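Local coordinates for protein glycosyl hydrolase (Rhizobium leguminosarum bv. trifolii, PDB 5NDX) that is a bacterial orthologue of human alpha-L-iduronidase, a family 39 glycoside hydrolase that probably cleaves O-glycosidic bonds of iduronic acid substrates, at residues W139-S149 with P178-S189. The protein carries 2 engineered substitutions. Residues are numbered along the deposited sequence; the frame is centred on the assembly and turned at random.
Sequences WYFETTNQADS and PMGGPGTARTLS. Engineered in segment 139-149: Gln146 (natural residue Glu). With 8U8 ((2~{R},3~{S},4~{S},5~{R},6~{S})-6-(4-methyl-2-oxidanylidene-chromen-7-yl)oxy-3,4,5-tris(oxidanyl)oxane-2-carboxylic acid), chain N; 8U8 ((2~{R},3~{S},4~{S},5~{R},6~{S})-6-(4-methyl-2-oxidanylidene-chromen-7-yl)oxy-3,4,5-tris(oxidanyl)oxane-2-carboxylic acid), chain M.
Phe141 and Glu142 pair in parallel with Met179 and Gly180, joining neighbouring strands of the eight-stranded parallel TIM barrel; helix 155-171 makes the connection a beta-alpha-beta unit. Phe141 N donates to Pro178 O at 3.0 Å, and Thr143 N reaches Gly180 O almost head-on to the carbonyl (C=O...N 162°), whereas the return bond from Gly180 N to Phe141 O is weak; that oxygen also accepts from Tyr216.

Past the strands, Asp148 ties the two loops together. With CG lying between its backbone N and carbonyl carbon (chi1 69°), the carboxylate faces 178-189 and collects three donors. Ala185 N meets OD1 on the syn lone pair at 3.0 Å, nearly straight at 174°. OD2 takes Arg186 N on its syn side and Ser189 OG from above the carboxylate plane. Replacing Asp148 with an alanine would probably leave Ala185 N, Arg186 N and Ser189 OG without this shared acceptor and let the turn before helix 190-200 drift.

The residue just before that turn lines a ligand pocket: Ala185 CB lies 3.4 Å from C10 of the chain M coumarin glycoside. Gln146, engineered from the glutamate predicted as proton donor, directs NE2 to that ligand's hydroxyl O3 (3.1 Å), a tentative placement because the residue is poorly ordered. The same chain M O3 accepts from Asn145 ND2 at 3.0 Å, while Asn145 OD1 accepts from Arg57.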
ATOM      1  N   TRP A 139       4.659  10.283 -12.493  1.00 37.21           N
ATOM      2  CA  TRP A 139       3.260  10.026 -12.195  1.00 35.42           C
ATOM      3  C   TRP A 139       2.663   9.158 -13.285  1.00 36.19           C
ATOM      4  O   TRP A 139       3.312   8.948 -14.304  1.00 34.88           O
ATOM      5  CB  TRP A 139       2.477  11.290 -12.082  1.00 36.14           C
ATOM      6  CG  TRP A 139       2.906  12.220 -10.997  1.00 35.20           C
ATOM      7  CD1 TRP A 139       3.941  12.082 -10.154  1.00 34.92           C
ATOM      8  CD2 TRP A 139       2.314  13.488 -10.714  1.00 36.06           C
ATOM      9  NE1 TRP A 139       4.037  13.192  -9.327  1.00 36.32           N
ATOM     10  CE2 TRP A 139       3.029  14.059  -9.646  1.00 34.90           C
ATOM     11  CE3 TRP A 139       1.185  14.165 -11.208  1.00 37.28           C
ATOM     12  CZ2 TRP A 139       2.694  15.291  -9.100  1.00 34.87           C
ATOM     13  CZ3 TRP A 139       0.848  15.394 -10.649  1.00 36.68           C
ATOM     14  CH2 TRP A 139       1.598  15.942  -9.622  1.00 36.18           C
ATOM     15  N   TYR A 140       1.484   8.576 -13.019  1.00 34.97           N
ATOM     16  CA  TYR A 140       0.670   7.924 -14.055  1.00 36.45           C
ATOM     17  C   TYR A 140      -0.675   8.615 -14.060  1.00 36.90           C
ATOM     18  O   TYR A 140      -1.180   8.954 -13.015  1.00 38.15           O
ATOM     19  CB  TYR A 140       0.529   6.409 -13.844  1.00 36.47           C
ATOM     20  CG  TYR A 140       1.849   5.709 -13.956  1.00 35.57           C
ATOM     21  CD1 TYR A 140       2.710   5.647 -12.880  1.00 35.79           C
ATOM     22  CD2 TYR A 140       2.269   5.168 -15.160  1.00 37.12           C
ATOM     23  CE1 TYR A 140       3.975   5.065 -13.006  1.00 36.88           C
ATOM     24  CE2 TYR A 140       3.526   4.541 -15.292  1.00 36.59           C
ATOM     25  CZ  TYR A 140       4.392   4.520 -14.232  1.00 36.11           C
ATOM     26  OH  TYR A 140       5.655   3.909 -14.370  1.00 35.91           O
ATOM     27  N   PHE A 141      -1.224   8.841 -15.253  1.00 37.27           N
ATOM     28  CA  PHE A 141      -2.536   9.438 -15.421  1.00 37.99           C
ATOM     29  C   PHE A 141      -3.468   8.390 -15.942  1.00 37.46           C
ATOM     30  O   PHE A 141      -3.070   7.568 -16.758  1.00 38.22           O
ATOM     31  CB  PHE A 141      -2.486  10.609 -16.400  1.00 39.99           C
ATOM     32  CG  PHE A 141      -1.702  11.753 -15.880  1.00 39.10           C
ATOM     33  CD1 PHE A 141      -2.324  12.715 -15.087  1.00 38.87           C
ATOM     34  CD2 PHE A 141      -0.333  11.799 -16.065  1.00 39.77           C
ATOM     35  CE1 PHE A 141      -1.589  13.769 -14.553  1.00 38.44           C
ATOM     36  CE2 PHE A 141       0.416  12.827 -15.510  1.00 39.04           C
ATOM     37  CZ  PHE A 141      -0.221  13.810 -14.764  1.00 39.25           C
ATOM     38  N   GLU A 142      -4.703   8.442 -15.462  1.00 37.06           N
ATOM     39  CA  GLU A 142      -5.719   7.442 -15.774  1.00 41.52           C
ATOM     40  C   GLU A 142      -7.036   8.090 -16.102  1.00 40.48           C
ATOM     41  O   GLU A 142      -7.363   9.161 -15.582  1.00 40.12           O
ATOM     42  CB  GLU A 142      -5.992   6.533 -14.548  1.00 40.61           C
ATOM     43  CG  GLU A 142      -6.525   5.189 -14.959  1.00 41.13           C
ATOM     44  CD  GLU A 142      -6.848   4.272 -13.795  1.00 41.45           C
ATOM     45  OE1 GLU A 142      -7.011   4.783 -12.688  1.00 41.07           O
ATOM     46  OE2 GLU A 142      -6.971   3.059 -14.004  1.00 40.85           O
ATOM     47  N   THR A 143      -7.818   7.400 -16.903  1.00 41.91           N
ATOM     48  CA  THR A 143      -9.225   7.771 -17.077  1.00 48.20           C
ATOM     49  C   THR A 143     -10.007   7.688 -15.770  1.00 56.49           C
ATOM     50  O   THR A 143      -9.653   6.967 -14.815  1.00 57.24           O
ATOM     51  CB  THR A 143     -10.001   6.790 -17.950  1.00 48.94           C
ATOM     52  OG1 THR A 143      -9.883   5.484 -17.352  1.00 50.98           O
ATOM     53  CG2 THR A 143      -9.506   6.798 -19.348  1.00 48.92           C
ATOM     54  N   THR A 144     -11.113   8.410 -15.817  1.00 65.28           N
ATOM     55  CA  THR A 144     -12.073   8.567 -14.755  1.00 69.39           C
ATOM     56  C   THR A 144     -12.570   7.204 -14.464  1.00 66.79           C
ATOM     57  O   THR A 144     -12.795   6.364 -15.365  1.00 67.35           O
ATOM     58  CB  THR A 144     -13.270   9.518 -15.187  1.00 72.15           C
ATOM     59  OG1 THR A 144     -13.861  10.174 -14.058  1.00 70.27           O
ATOM     60  CG2 THR A 144     -14.346   8.765 -15.986  1.00 71.94           C
ATOM     61  N   ASN A 145     -12.799   7.031 -13.185  1.00 74.30           N
ATOM     62  CA  ASN A 145     -13.065   5.741 -12.611  1.00 79.76           C
ATOM     63  C   ASN A 145     -14.370   5.153 -13.183  1.00 84.46           C
ATOM     64  O   ASN A 145     -15.270   5.889 -13.684  1.00 83.54           O
ATOM     65  CB  ASN A 145     -13.148   5.871 -11.089  1.00 79.17           C
ATOM     66  CG  ASN A 145     -13.266   4.528 -10.399  1.00 83.53           C
ATOM     67  OD1 ASN A 145     -12.415   3.632 -10.591  1.00 73.44           O
ATOM     68  ND2 ASN A 145     -14.362   4.356  -9.631  1.00 82.68           N
ATOM     69  N   GLN A 146     -14.422   3.820 -13.128  1.00 86.88           N
ATOM     70  CA  GLN A 146     -15.477   3.051 -13.706  1.00 92.02           C
ATOM     71  C   GLN A 146     -15.745   3.696 -15.061  1.00 95.12           C
ATOM     72  O   GLN A 146     -14.893   3.629 -15.959  1.00100.50           O
ATOM     73  CB  GLN A 146     -16.709   2.998 -12.779  1.00 95.10           C
ATOM     74  CG  GLN A 146     -16.738   1.799 -11.837  1.00 99.14           C
ATOM     75  CD  GLN A 146     -16.433   2.125 -10.372  1.00100.67           C
ATOM     76  OE1 GLN A 146     -17.056   3.007  -9.774  1.00109.63           O
ATOM     77  NE2 GLN A 146     -15.497   1.389  -9.784  1.00 91.66           N
ATOM     78  N   ALA A 147     -16.836   4.444 -15.134  1.00 88.10           N
ATOM     79  CA  ALA A 147     -17.537   4.703 -16.371  1.00 90.24           C
ATOM     80  C   ALA A 147     -18.512   3.570 -16.830  1.00 89.62           C
ATOM     81  O   ALA A 147     -19.401   3.811 -17.652  1.00 97.99           O
ATOM     82  CB  ALA A 147     -16.609   5.158 -17.491  1.00 88.45           C
ATOM     83  N   ASP A 148     -18.372   2.366 -16.281  1.00 84.11           N
ATOM     84  CA  ASP A 148     -19.343   1.280 -16.478  1.00 83.29           C
ATOM     85  C   ASP A 148     -20.040   0.992 -15.128  1.00 89.79           C
ATOM     86  O   ASP A 148     -20.017  -0.131 -14.637  1.00 96.17           O
ATOM     87  CB  ASP A 148     -18.643   0.051 -17.081  1.00 70.31           C
ATOM     88  CG  ASP A 148     -17.721  -0.579 -16.148  1.00 57.32           C
ATOM     89  OD1 ASP A 148     -17.200   0.085 -15.257  1.00 53.63           O
ATOM     90  OD2 ASP A 148     -17.472  -1.731 -16.307  1.00 58.97           O
ATOM     91  N   SER A 149     -20.624   2.048 -14.544  1.00100.19           N
ATOM     92  CA  SER A 149     -21.483   1.981 -13.342  1.00102.81           C
ATOM     93  C   SER A 149     -22.452   3.202 -13.303  1.00105.45           C
ATOM     94  O   SER A 149     -23.591   3.094 -13.769  1.00106.62           O
ATOM     95  CB  SER A 149     -20.629   1.863 -12.075  1.00103.02           C
ATOM     96  OG  SER A 149     -20.012   0.586 -12.011  1.00104.66           O
ATOM     97  N   PRO A 178       2.526   9.261 -18.903  1.00 42.85           N
ATOM     98  CA  PRO A 178       1.739   8.060 -19.271  1.00 43.29           C
ATOM     99  C   PRO A 178       0.220   8.200 -19.052  1.00 41.48           C
ATOM    100  O   PRO A 178      -0.214   8.858 -18.113  1.00 41.40           O
ATOM    101  CB  PRO A 178       2.328   6.979 -18.364  1.00 44.37           C
ATOM    102  CG  PRO A 178       3.657   7.477 -17.956  1.00 44.45           C
ATOM    103  CD  PRO A 178       3.493   8.955 -17.830  1.00 43.79           C
ATOM    104  N   MET A 179      -0.548   7.688 -20.001  1.00 40.58           N
ATOM    105  CA  MET A 179      -1.988   7.744 -19.972  1.00 42.82           C
ATOM    106  C   MET A 179      -2.534   6.349 -20.187  1.00 41.79           C
ATOM    107  O   MET A 179      -2.024   5.597 -21.016  1.00 43.90           O
ATOM    108  CB  MET A 179      -2.543   8.622 -21.070  1.00 42.75           C
ATOM    109  CG  MET A 179      -4.069   8.719 -21.036  1.00 44.11           C
ATOM    110  SD  MET A 179      -4.680   9.508 -19.522  1.00 46.24           S
ATOM    111  CE  MET A 179      -6.425   9.071 -19.546  1.00 46.44           C
ATOM    112  N   GLY A 180      -3.580   6.016 -19.459  1.00 41.38           N
ATOM    113  CA  GLY A 180      -4.199   4.711 -19.616  1.00 40.90           C
ATOM    114  C   GLY A 180      -5.581   4.657 -19.055  1.00 40.48           C
ATOM    115  O   GLY A 180      -6.115   5.656 -18.570  1.00 42.54           O
ATOM    116  N   GLY A 181      -6.174   3.475 -19.163  1.00 40.22           N
ATOM    117  CA  GLY A 181      -7.546   3.284 -18.790  1.00 41.45           C
ATOM    118  C   GLY A 181      -8.031   1.946 -19.266  1.00 40.20           C
ATOM    119  O   GLY A 181      -7.225   1.121 -19.703  1.00 40.99           O
ATOM    120  N   PRO A 182      -9.322   1.703 -19.203  1.00 39.94           N
ATOM    121  CA  PRO A 182     -10.369   2.616 -18.723  1.00 41.18           C
ATOM    122  C   PRO A 182     -10.697   2.570 -17.220  1.00 43.23           C
ATOM    123  O   PRO A 182     -11.573   3.308 -16.771  1.00 44.82           O
ATOM    124  CB  PRO A 182     -11.605   2.139 -19.496  1.00 41.77           C
ATOM    125  CG  PRO A 182     -11.344   0.678 -19.766  1.00 41.56           C
ATOM    126  CD  PRO A 182      -9.858   0.441 -19.740  1.00 40.62           C
ATOM    127  N   GLY A 183     -10.010   1.749 -16.434  1.00 45.21           N
ATOM    128  CA  GLY A 183     -10.382   1.581 -15.019  1.00 47.71           C
ATOM    129  C   GLY A 183     -11.824   1.114 -14.794  1.00 48.12           C
ATOM    130  O   GLY A 183     -12.533   1.633 -13.919  1.00 49.25           O
ATOM    131  N   THR A 184     -12.246   0.142 -15.596  1.00 47.20           N
ATOM    132  CA  THR A 184     -13.601  -0.387 -15.554  1.00 46.84           C
ATOM    133  C   THR A 184     -13.787  -1.430 -14.448  1.00 46.82           C
ATOM    134  O   THR A 184     -12.845  -2.169 -14.105  1.00 45.17           O
ATOM    135  CB  THR A 184     -14.008  -0.981 -16.927  1.00 47.17           C
ATOM    136  OG1 THR A 184     -12.898  -1.670 -17.520  1.00 45.88           O
ATOM    137  CG2 THR A 184     -14.465   0.145 -17.865  1.00 46.65           C
ATOM    138  N   ALA A 185     -15.008  -1.488 -13.913  1.00 44.93           N
ATOM    139  CA  ALA A 185     -15.322  -2.350 -12.776  1.00 48.72           C
ATOM    140  C   ALA A 185     -15.789  -3.757 -13.171  1.00 48.68           C
ATOM    141  O   ALA A 185     -15.636  -4.687 -12.394  1.00 49.52           O
ATOM    142  CB  ALA A 185     -16.382  -1.702 -11.900  1.00 49.07           C
ATOM    143  N   ARG A 186     -16.384  -3.895 -14.344  1.00 47.65           N
ATOM    144  CA  ARG A 186     -16.921  -5.165 -14.772  1.00 48.97           C
ATOM    145  C   ARG A 186     -16.174  -5.739 -15.945  1.00 44.27           C
ATOM    146  O   ARG A 186     -15.875  -5.041 -16.923  1.00 45.58           O
ATOM    147  CB  ARG A 186     -18.412  -5.005 -15.092  1.00 53.42           C
ATOM    148  CG  ARG A 186     -19.211  -4.779 -13.807  1.00 59.98           C
ATOM    149  CD  ARG A 186     -20.659  -4.404 -14.075  1.00 64.94           C
ATOM    150  NE  ARG A 186     -20.682  -3.213 -14.910  1.00 70.62           N
ATOM    151  CZ  ARG A 186     -21.742  -2.750 -15.570  1.00 78.96           C
ATOM    152  NH1 ARG A 186     -22.932  -3.352 -15.483  1.00 82.62           N
ATOM    153  NH2 ARG A 186     -21.613  -1.650 -16.316  1.00 80.26           N
ATOM    154  N   THR A 187     -15.888  -7.028 -15.846  1.00 43.92           N
ATOM    155  CA  THR A 187     -15.048  -7.720 -16.791  1.00 44.16           C
ATOM    156  C   THR A 187     -15.649  -7.624 -18.211  1.00 46.35           C
ATOM    157  O   THR A 187     -16.816  -7.993 -18.438  1.00 45.48           O
ATOM    158  CB  THR A 187     -14.891  -9.153 -16.337  1.00 43.52           C
ATOM    159  OG1 THR A 187     -14.461  -9.158 -14.966  1.00 43.86           O
ATOM    160  CG2 THR A 187     -13.894  -9.906 -17.200  1.00 43.37           C
ATOM    161  N   LEU A 188     -14.871  -7.066 -19.129  1.00 45.48           N
ATOM    162  CA  LEU A 188     -15.258  -6.939 -20.519  1.00 48.28           C
ATOM    163  C   LEU A 188     -16.562  -6.161 -20.709  1.00 50.99           C
ATOM    164  O   LEU A 188     -17.325  -6.440 -21.623  1.00 51.19           O
ATOM    165  CB  LEU A 188     -15.323  -8.318 -21.198  1.00 49.34           C
ATOM    166  CG  LEU A 188     -13.992  -9.074 -21.321  1.00 50.22           C
ATOM    167  CD1 LEU A 188     -14.165 -10.395 -22.066  1.00 51.81           C
ATOM    168  CD2 LEU A 188     -12.930  -8.236 -22.013  1.00 49.17           C
ATOM    169  N   SER A 189     -16.774  -5.131 -19.896  1.00 51.05           N
ATOM    170  CA  SER A 189     -17.936  -4.267 -20.055  1.00 51.56           C
ATOM    171  C   SER A 189     -17.939  -3.525 -21.406  1.00 53.76           C
ATOM    172  O   SER A 189     -16.903  -3.499 -22.114  1.00 51.94           O
ATOM    173  CB  SER A 189     -17.984  -3.248 -18.920  1.00 50.53           C
ATOM    174  OG  SER A 189     -16.905  -2.340 -19.024  1.00 48.52           O
TER
HETATM  175  C15 8U8 N 713      -0.309   2.642 -13.878  1.00 39.80           C
HETATM  176  C13 8U8 N 713       0.924   2.088 -14.232  1.00 38.49           C
HETATM  177  C14 8U8 N 713       1.193   1.778 -15.558  1.00 37.93           C
HETATM  178  C16 8U8 N 713       2.444   1.302 -15.922  1.00 40.89           C
HETATM  179  O9  8U8 N 713       2.647   0.981 -17.086  1.00 43.88           O
HETATM  180  O8  8U8 N 713       3.392   1.061 -14.976  1.00 39.56           O
HETATM  181  C11 8U8 N 713       3.167   1.404 -13.691  1.00 36.64           C
HETATM  182  C10 8U8 N 713       4.224   1.217 -12.835  1.00 36.69           C
HETATM  183  C12 8U8 N 713       1.940   1.911 -13.287  1.00 35.90           C
HETATM  184  C7  8U8 N 713       1.800   2.252 -11.941  1.00 34.62           C
HETATM  185  C8  8U8 N 713       2.864   2.055 -11.069  1.00 35.70           C
HETATM  186  C9  8U8 N 713       4.090   1.547 -11.503  1.00 37.33           C
HETATM  187  O2  8U8 N 713       5.114   1.390 -10.602  1.00 41.07           O
HETATM  188  C5  8U8 N 713       6.477   1.312 -11.095  1.00 39.17           C
HETATM  189  O1  8U8 N 713       6.605  -0.097 -11.357  1.00 42.11           O
HETATM  190  C1  8U8 N 713       7.903  -0.606 -11.740  1.00 43.03           C
HETATM  191  C6  8U8 N 713       8.368  -0.022 -13.121  1.00 46.71           C
HETATM  192  O7  8U8 N 713       7.506   0.373 -13.931  1.00 43.36           O
HETATM  193  O6  8U8 N 713       9.591   0.073 -13.301  1.00 51.91           O
HETATM  194  C2  8U8 N 713       8.855  -0.238 -10.605  1.00 42.63           C
HETATM  195  O5  8U8 N 713      10.212  -0.725 -10.844  1.00 41.25           O
HETATM  196  C3  8U8 N 713       8.854   1.292 -10.388  1.00 39.15           C
HETATM  197  O4  8U8 N 713       9.673   1.567  -9.282  1.00 38.10           O
HETATM  198  C4  8U8 N 713       7.439   1.770 -10.055  1.00 38.59           C
HETATM  199  O3  8U8 N 713       7.375   3.194  -9.953  1.00 39.84           O
HETATM  200  C15 8U8 M 712     -21.875   0.350  -8.434  1.00126.91           C
HETATM  201  C13 8U8 M 712     -20.898  -0.579  -8.857  1.00131.95           C
HETATM  202  C14 8U8 M 712     -21.252  -1.529  -9.818  1.00132.30           C
HETATM  203  C16 8U8 M 712     -20.306  -2.442 -10.292  1.00131.61           C
HETATM  204  O9  8U8 M 712     -20.700  -3.268 -11.114  1.00128.59           O
HETATM  205  O8  8U8 M 712     -19.009  -2.441  -9.816  1.00122.24           O
HETATM  206  C11 8U8 M 712     -18.596  -1.451  -8.959  1.00118.18           C
HETATM  207  C10 8U8 M 712     -17.245  -1.390  -8.600  1.00111.55           C
HETATM  208  C12 8U8 M 712     -19.541  -0.515  -8.458  1.00128.18           C
HETATM  209  C7  8U8 M 712     -19.063   0.501  -7.608  1.00122.67           C
HETATM  210  C8  8U8 M 712     -17.711   0.561  -7.256  1.00115.94           C
HETATM  211  C9  8U8 M 712     -16.792  -0.387  -7.736  1.00109.17           C
HETATM  212  O2  8U8 M 712     -15.442  -0.348  -7.445  1.00 90.24           O
HETATM  213  C5  8U8 M 712     -14.869   0.269  -6.228  1.00 68.08           C
HETATM  214  O1  8U8 M 712     -15.605  -0.194  -5.086  1.00 60.78           O
HETATM  215  C1  8U8 M 712     -15.470   0.492  -3.901  1.00 48.18           C
HETATM  216  C6  8U8 M 712     -15.459  -0.559  -2.946  1.00 35.15           C
HETATM  217  O7  8U8 M 712     -15.845  -0.268  -1.821  1.00 37.79           O
HETATM  218  O6  8U8 M 712     -15.040  -1.636  -3.333  1.00 37.30           O
HETATM  219  C2  8U8 M 712     -14.133   1.264  -3.680  1.00 59.96           C
HETATM  220  O5  8U8 M 712     -13.101   0.317  -3.331  1.00 54.97           O
HETATM  221  C3  8U8 M 712     -13.718   2.179  -4.914  1.00 54.95           C
HETATM  222  O4  8U8 M 712     -13.798   3.515  -4.554  1.00 55.21           O
HETATM  223  C4  8U8 M 712     -14.601   1.893  -6.169  1.00 66.47           C
HETATM  224  O3  8U8 M 712     -13.943   2.513  -7.348  1.00 53.88           O